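Local coordinates for protection of telomeres protein 1 (Schizosaccharomyces pombe, PDB 4HIO) that binds single-stranded telomeric DNA of consensus GGTTAC, protecting the 3' overhang of chromosome ends and regulating telomerase and telomere length, at residues R68-D73 with Y103-L108. The protein carries 1 engineered substitution. Residues are numbered along the deposited sequence; the frame is centred on the assembly and turned at random.
Sequences RCILWD and YLECIL. With nucleotides of chain B.
Three N-H groups converge on Glu105 OE1: NE and NH2 of Arg68, at 3.1 and 3.0 Å, and N2 of the guanine DG2 of chain B. The site lies on the DNA-binding face of an OB-fold, a single-stranded DNA-binding domain cut from the longer protein, where segments 68-71 and 104-108 run parallel as paired strands. Glu105 OE2 takes DG2 N1 at 2.7 Å, so the carboxylate reads the guanine's N1-N2 edge, while Arg68 NH2 also bridges to Asp99. The bend at chi3 of Arg68 (38°) turns its guanidinium side-on to Glu105, their planes 76° apart, and sets it between adenine DA5 of chain B on one face and DG2 N2 on the other. Straight backbone bonds fix the register, Cys106 N to Arg68 O spanning 2.7 Å at 174°. On the same face as Arg68, Ile107 CD1 packs on Ile70 CB; on the reverse, Leu71 and Leu108 lie side by side. At the end of the ladder, where Trp72 N donates to Leu108 O, the indole spreads under the guanine DG1 of chain B, whose C4 lies 3.6 Å above the indole plane, over its centre, and Ile70 CG2 backs the opposite face. With an alanine here, DG1 would probably lose the indole face it lies on, and Ile70 CG2 its cover. Asp73 grips the base edge two-pronged: DG1 N2 donates to Asp73 OD1 and DG1 N1 to Asp73 OD2, the latter at 3.0 Å.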
loop_
_atom_site.group_PDB
_atom_site.type_symbol
_atom_site.label_atom_id
_atom_site.label_comp_id
_atom_site.label_asym_id
_atom_site.label_seq_id
_atom_site.Cartn_x
_atom_site.Cartn_y
_atom_site.Cartn_z
ATOM N N ARG A 68 -1.249 4.988 2.511
ATOM C CA ARG A 68 -2.035 4.242 3.478
ATOM C C ARG A 68 -3.056 3.364 2.768
ATOM O O ARG A 68 -3.807 3.833 1.916
ATOM C CB ARG A 68 -2.745 5.206 4.433
ATOM C CG ARG A 68 -3.354 4.556 5.660
ATOM C CD ARG A 68 -3.856 5.606 6.632
ATOM N NE ARG A 68 -4.451 6.729 5.922
ATOM C CZ ARG A 68 -4.275 8.004 6.242
ATOM N NH1 ARG A 68 -3.520 8.341 7.278
ATOM N NH2 ARG A 68 -4.866 8.946 5.528
ATOM N N CYS A 69 -3.080 2.088 3.129
ATOM C CA CYS A 69 -4.164 1.201 2.743
ATOM C C CYS A 69 -4.975 0.759 3.958
ATOM O O CYS A 69 -4.431 0.224 4.916
ATOM C CB CYS A 69 -3.612 -0.022 2.012
ATOM S SG CYS A 69 -2.405 0.365 0.730
ATOM N N ILE A 70 -6.278 1.008 3.920
ATOM C CA ILE A 70 -7.154 0.623 5.014
ATOM C C ILE A 70 -7.972 -0.603 4.630
ATOM O O ILE A 70 -8.687 -0.590 3.638
ATOM C CB ILE A 70 -8.095 1.766 5.418
ATOM C CG1 ILE A 70 -7.290 3.037 5.700
ATOM C CG2 ILE A 70 -8.920 1.373 6.631
ATOM C CD1 ILE A 70 -8.114 4.177 6.236
ATOM N N LEU A 71 -7.848 -1.658 5.429
ATOM C CA LEU A 71 -8.511 -2.927 5.158
ATOM C C LEU A 71 -9.645 -3.169 6.145
ATOM O O LEU A 71 -9.427 -3.186 7.351
ATOM C CB LEU A 71 -7.507 -4.076 5.236
ATOM C CG LEU A 71 -6.563 -4.280 4.051
ATOM C CD1 LEU A 71 -5.843 -2.989 3.712
ATOM C CD2 LEU A 71 -5.565 -5.387 4.345
ATOM N N TRP A 72 -10.850 -3.358 5.617
ATOM C CA TRP A 72 -12.031 -3.587 6.428
ATOM C C TRP A 72 -12.513 -5.025 6.329
ATOM O O TRP A 72 -12.268 -5.711 5.342
ATOM C CB TRP A 72 -13.172 -2.673 5.977
ATOM C CG TRP A 72 -12.920 -1.220 6.142
ATOM C CD1 TRP A 72 -12.543 -0.343 5.172
ATOM C CD2 TRP A 72 -13.047 -0.457 7.346
ATOM N NE1 TRP A 72 -12.419 0.916 5.695
ATOM C CE2 TRP A 72 -12.725 0.875 7.029
ATOM C CE3 TRP A 72 -13.402 -0.772 8.662
ATOM C CZ2 TRP A 72 -12.743 1.891 7.978
ATOM C CZ3 TRP A 72 -13.420 0.238 9.599
ATOM C CH2 TRP A 72 -13.091 1.553 9.254
ATOM N N ASP A 73 -13.226 -5.460 7.360
ATOM C CA ASP A 73 -13.966 -6.705 7.304
ATOM C C ASP A 73 -13.118 -7.905 6.900
ATOM O O ASP A 73 -12.123 -8.205 7.541
ATOM C CB ASP A 73 -15.157 -6.537 6.364
ATOM C CG ASP A 73 -16.072 -5.413 6.798
ATOM O OD1 ASP A 73 -16.195 -5.208 8.019
ATOM O OD2 ASP A 73 -16.653 -4.728 5.932
ATOM N N TYR A 103 -4.729 13.935 1.000
ATOM C CA TYR A 103 -3.789 12.937 0.511
ATOM C C TYR A 103 -4.481 11.671 0.027
ATOM O O TYR A 103 -5.500 11.262 0.565
ATOM C CB TYR A 103 -2.756 12.595 1.588
ATOM C CG TYR A 103 -2.083 13.811 2.182
ATOM C CD1 TYR A 103 -1.152 14.531 1.457
ATOM C CD2 TYR A 103 -2.388 14.242 3.462
ATOM C CE1 TYR A 103 -0.539 15.646 1.991
ATOM C CE2 TYR A 103 -1.782 15.358 4.002
ATOM C CZ TYR A 103 -0.857 16.054 3.264
ATOM O OH TYR A 103 -0.249 17.164 3.796
ATOM N N LEU A 104 -3.901 11.068 -1.002
ATOM C CA LEU A 104 -4.421 9.848 -1.586
ATOM C C LEU A 104 -4.272 8.691 -0.617
ATOM O O LEU A 104 -3.254 8.561 0.045
ATOM C CB LEU A 104 -3.650 9.518 -2.862
ATOM C CG LEU A 104 -4.431 9.270 -4.148
ATOM C CD1 LEU A 104 -3.475 9.055 -5.298
ATOM C CD2 LEU A 104 -5.352 8.089 -3.987
ATOM N N GLU A 105 -5.289 7.843 -0.552
ATOM C CA GLU A 105 -5.192 6.606 0.210
ATOM C C GLU A 105 -5.939 5.454 -0.458
ATOM O O GLU A 105 -6.774 5.660 -1.333
ATOM C CB GLU A 105 -5.710 6.814 1.631
ATOM C CG GLU A 105 -7.197 7.098 1.710
ATOM C CD GLU A 105 -7.664 7.347 3.128
ATOM O OE1 GLU A 105 -6.817 7.307 4.040
ATOM O OE2 GLU A 105 -8.872 7.580 3.328
ATOM N N CYS A 106 -5.616 4.242 -0.026
ATOM C CA CYS A 106 -6.210 3.033 -0.582
ATOM C C CYS A 106 -7.207 2.436 0.402
ATOM O O CYS A 106 -6.978 2.439 1.605
ATOM C CB CYS A 106 -5.127 1.999 -0.914
ATOM S SG CYS A 106 -4.218 2.331 -2.437
ATOM N N ILE A 107 -8.308 1.911 -0.127
ATOM C CA ILE A 107 -9.310 1.242 0.690
ATOM C C ILE A 107 -9.705 -0.123 0.141
ATOM O O ILE A 107 -10.029 -0.261 -1.030
ATOM C CB ILE A 107 -10.599 2.072 0.830
ATOM C CG1 ILE A 107 -10.274 3.504 1.243
ATOM C CG2 ILE A 107 -11.524 1.434 1.852
ATOM C CD1 ILE A 107 -9.810 3.613 2.662
ATOM N N LEU A 108 -9.692 -1.124 1.011
ATOM C CA LEU A 108 -10.287 -2.410 0.700
ATOM C C LEU A 108 -11.506 -2.543 1.595
ATOM O O LEU A 108 -11.392 -2.902 2.758
ATOM C CB LEU A 108 -9.305 -3.556 0.940
ATOM C CG LEU A 108 -8.179 -3.691 -0.086
ATOM C CD1 LEU A 108 -6.978 -2.880 0.350
ATOM C CD2 LEU A 108 -7.795 -5.135 -0.285
ATOM O "O5'" DG B 1 -17.835 7.431 7.653
ATOM C "C5'" DG B 1 -17.421 6.095 7.345
ATOM C "C4'" DG B 1 -17.513 5.167 8.548
ATOM O "O4'" DG B 1 -17.857 3.832 8.091
ATOM C "C3'" DG B 1 -16.214 5.007 9.331
ATOM O "O3'" DG B 1 -16.455 4.680 10.698
ATOM C "C2'" DG B 1 -15.567 3.840 8.600
ATOM C "C1'" DG B 1 -16.773 2.953 8.315
ATOM N N9 DG B 1 -16.579 2.096 7.148
ATOM C C8 DG B 1 -16.358 2.498 5.855
ATOM N N7 DG B 1 -16.215 1.513 5.019
ATOM C C5 DG B 1 -16.343 0.379 5.805
ATOM C C6 DG B 1 -16.278 -0.991 5.454
ATOM O O6 DG B 1 -16.092 -1.491 4.341
ATOM N N1 DG B 1 -16.460 -1.813 6.559
ATOM C C2 DG B 1 -16.678 -1.371 7.838
ATOM N N2 DG B 1 -16.829 -2.312 8.776
ATOM N N3 DG B 1 -16.741 -0.096 8.179
ATOM C C4 DG B 1 -16.566 0.721 7.117
ATOM P P DG B 2 -15.424 5.124 11.842
ATOM O OP1 DG B 2 -15.749 4.416 13.095
ATOM O OP2 DG B 2 -15.359 6.601 11.825
ATOM O "O5'" DG B 2 -14.033 4.544 11.307
ATOM C "C5'" DG B 2 -13.164 3.836 12.189
ATOM C "C4'" DG B 2 -11.852 4.575 12.375
ATOM O "O4'" DG B 2 -11.106 4.535 11.131
ATOM C "C3'" DG B 2 -12.057 6.047 12.702
ATOM O "O3'" DG B 2 -11.030 6.585 13.518
ATOM C "C2'" DG B 2 -12.037 6.692 11.327
ATOM C "C1'" DG B 2 -11.051 5.826 10.560
ATOM N N9 DG B 2 -11.429 5.784 9.155
ATOM C C8 DG B 2 -12.619 5.337 8.649
ATOM N N7 DG B 2 -12.703 5.429 7.357
ATOM C C5 DG B 2 -11.491 5.983 6.976
ATOM C C6 DG B 2 -11.006 6.315 5.692
ATOM O O6 DG B 2 -11.567 6.180 4.598
ATOM N N1 DG B 2 -9.726 6.856 5.754
ATOM C C2 DG B 2 -9.006 7.050 6.907
ATOM N N2 DG B 2 -7.786 7.583 6.760
ATOM N N3 DG B 2 -9.450 6.742 8.116
ATOM C C4 DG B 2 -10.695 6.214 8.075
ATOM P P DA B 5 -0.209 12.613 10.972
ATOM O OP1 DA B 5 0.678 13.293 11.939
ATOM O OP2 DA B 5 -0.616 13.320 9.748
ATOM O "O5'" DA B 5 0.450 11.215 10.582
ATOM C "C5'" DA B 5 0.465 10.138 11.506
ATOM C "C4'" DA B 5 1.587 9.184 11.144
ATOM O "O4'" DA B 5 1.255 8.521 9.907
ATOM C "C3'" DA B 5 2.913 9.864 10.842
ATOM O "O3'" DA B 5 3.983 8.951 10.945
ATOM C "C2'" DA B 5 2.722 10.316 9.401
ATOM C "C1'" DA B 5 1.819 9.233 8.820
ATOM N N9 DA B 5 0.718 9.786 8.039
ATOM C C8 DA B 5 -0.074 10.847 8.374
ATOM N N7 DA B 5 -0.993 11.130 7.488
ATOM C C5 DA B 5 -0.789 10.176 6.500
ATOM C C6 DA B 5 -1.434 9.927 5.277
ATOM N N6 DA B 5 -2.464 10.640 4.823
ATOM N N1 DA B 5 -0.977 8.904 4.533
ATOM C C2 DA B 5 0.054 8.189 4.986
ATOM N N3 DA B 5 0.745 8.329 6.108
ATOM C C4 DA B 5 0.264 9.347 6.826
HETATM O O HOH W 1 -2.017 7.715 2.314
#